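Local coordinates for possible membrane-associated serine protease (Mycobacterium tuberculosis, PDB 3K6Y), which is a transmembrane serine protease that probably protects the bacterium against acid and oxidative stress, its protease domain being the part in this structure, at residues V44-S49 with L134-G139. Numbering follows the deposited sequence.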
loop_
_atom_site.group_PDB
_atom_site.type_symbol
_atom_site.label_atom_id
_atom_site.label_comp_id
_atom_site.label_asym_id
_atom_site.label_seq_id
_atom_site.Cartn_x
_atom_site.Cartn_y
_atom_site.Cartn_z
ATOM N N VAL A 44 -2.690 26.782 1.439
ATOM C CA VAL A 44 -2.214 25.856 0.412
ATOM C C VAL A 44 -0.767 25.566 0.734
ATOM O O VAL A 44 0.048 26.494 0.793
ATOM C CB VAL A 44 -2.360 26.457 -0.984
ATOM C CG1 VAL A 44 -1.893 25.460 -2.016
ATOM C CG2 VAL A 44 -3.807 26.863 -1.270
ATOM N N VAL A 45 -0.470 24.295 0.995
ATOM C CA VAL A 45 0.803 23.921 1.578
ATOM C C VAL A 45 1.619 23.062 0.620
ATOM O O VAL A 45 1.067 22.399 -0.256
ATOM C CB VAL A 45 0.599 23.191 2.939
ATOM C CG1 VAL A 45 -0.091 24.099 3.938
ATOM C CG2 VAL A 45 -0.208 21.881 2.776
ATOM N N LYS A 46 2.933 23.062 0.814
ATOM C CA LYS A 46 3.808 22.212 0.015
ATOM C C LYS A 46 4.027 20.916 0.784
ATOM O O LYS A 46 4.165 20.933 2.004
ATOM C CB LYS A 46 5.127 22.947 -0.227
ATOM C CG LYS A 46 6.091 22.149 -1.110
ATOM C CD LYS A 46 7.492 22.735 -1.208
ATOM C CE LYS A 46 8.454 21.609 -1.520
ATOM N NZ LYS A 46 9.880 22.034 -1.459
ATOM N N ILE A 47 4.029 19.799 0.057
ATOM C CA ILE A 47 4.272 18.497 0.680
ATOM C C ILE A 47 5.557 17.918 0.104
ATOM O O ILE A 47 5.754 17.909 -1.090
ATOM C CB ILE A 47 3.091 17.558 0.449
ATOM C CG1 ILE A 47 1.832 18.296 0.970
ATOM C CG2 ILE A 47 3.307 16.241 1.197
ATOM C CD1 ILE A 47 0.555 17.566 1.026
ATOM N N ARG A 48 6.431 17.475 0.981
ATOM C CA ARG A 48 7.655 16.789 0.559
ATOM C C ARG A 48 7.701 15.443 1.255
ATOM O O ARG A 48 7.657 15.365 2.485
ATOM C CB ARG A 48 8.885 17.606 0.952
ATOM C CG ARG A 48 10.189 17.047 0.469
ATOM C CD ARG A 48 11.282 18.091 0.709
ATOM N NE ARG A 48 12.611 17.495 0.599
ATOM C CZ ARG A 48 13.482 17.772 -0.360
ATOM N NH1 ARG A 48 13.186 18.670 -1.298
ATOM N NH2 ARG A 48 14.657 17.159 -0.365
ATOM N N SER A 49 7.825 14.384 0.466
ATOM C CA SER A 49 7.775 13.012 0.989
ATOM C C SER A 49 9.041 12.278 0.598
ATOM O O SER A 49 9.369 12.164 -0.593
ATOM C CB SER A 49 6.549 12.286 0.462
ATOM O OG SER A 49 5.357 13.035 0.770
ATOM N N LEU A 134 -4.030 26.099 -7.624
ATOM C CA LEU A 134 -3.022 26.627 -6.698
ATOM C C LEU A 134 -2.064 25.522 -6.289
ATOM O O LEU A 134 -2.501 24.460 -5.836
ATOM C CB LEU A 134 -3.687 27.214 -5.450
ATOM C CG LEU A 134 -4.767 28.260 -5.705
ATOM C CD1 LEU A 134 -5.310 28.729 -4.356
ATOM C CD2 LEU A 134 -4.216 29.426 -6.501
ATOM N N GLY A 135 -0.764 25.778 -6.392
ATOM C CA GLY A 135 0.176 24.740 -6.004
ATOM C C GLY A 135 1.619 25.149 -6.105
ATOM O O GLY A 135 1.939 26.338 -6.215
ATOM N N TYR A 136 2.492 24.148 -6.039
ATOM C CA TYR A 136 3.931 24.361 -5.971
ATOM C C TYR A 136 4.651 23.601 -7.085
ATOM O O TYR A 136 5.283 22.563 -6.835
ATOM C CB TYR A 136 4.455 23.940 -4.597
ATOM C CG TYR A 136 3.920 24.789 -3.474
ATOM C CD1 TYR A 136 4.631 25.899 -3.014
ATOM C CD2 TYR A 136 2.709 24.479 -2.852
ATOM C CE1 TYR A 136 4.144 26.688 -1.967
ATOM C CE2 TYR A 136 2.210 25.266 -1.849
ATOM C CZ TYR A 136 2.924 26.343 -1.392
ATOM O OH TYR A 136 2.432 27.125 -0.372
ATOM N N PRO A 137 4.571 24.116 -8.322
ATOM C CA PRO A 137 5.257 23.457 -9.445
ATOM C C PRO A 137 6.734 23.245 -9.148
ATOM O O PRO A 137 7.403 24.138 -8.643
ATOM C CB PRO A 137 5.112 24.467 -10.586
ATOM C CG PRO A 137 3.893 25.270 -10.257
ATOM C CD PRO A 137 3.847 25.336 -8.737
ATOM N N GLY A 138 7.221 22.045 -9.445
ATOM C CA GLY A 138 8.642 21.731 -9.284
ATOM C C GLY A 138 9.133 21.743 -7.852
ATOM O O GLY A 138 10.350 21.752 -7.611
ATOM N N GLY A 139 8.207 21.722 -6.890
ATOM C CA GLY A 139 8.572 21.871 -5.484
ATOM C C GLY A 139 9.086 23.259 -5.143
ATOM O O GLY A 139 9.687 23.461 -4.080
HETATM O O HOH W 1 11.579 21.783 -3.210
#
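Lys46 covers one face of the Tyr136 ring, with Lys46 CB 3.8 Å from the ring centroid and only 8° off its normal, a CH-pi contact almost exactly over the centre. At the ring's edge lies the end of the Val44 peptide, and there Tyr136 OH stands 2.7 Å from Val44 O. Tyr136 CE2 comes within 3.4 Å of Val45 C, which lies oblique to the ring, so the aromatic ring is fitted closely against the backbone of 44-49 as well as its side chains. Lys46 combines an apolar contact at CB with a polar one at NZ. Its CG is anti to the backbone N (chi1 -178°) and the chain beyond stays extended, which carries the ammonium past the ring to Gly139. Lys46 NZ donates to Gly139 O at 3.0 Å, reaching one of the oxygen's lone pairs within the plane of that carbonyl, at a C=O...N angle of 135°. The backbone bond from Gly139 N to Tyr136 O holds the turn that presents this carbonyl. Beyond the ring, Val44 CG2 packs 3.9 Å from Leu134 CD1, the two side chains crossing nearly at right angles. Glu59 forms salt bridges with both Lys46 and Arg48, and Thr61 OG1 is hydrogen-bonded to Tyr136 N. The contact thus joins the two six-stranded barrels of the chymotrypsin-like fold: strand 44-51, between strands 56-66 and 82-87 of one, meets the end of strand 130-135 of the other and the loop after it.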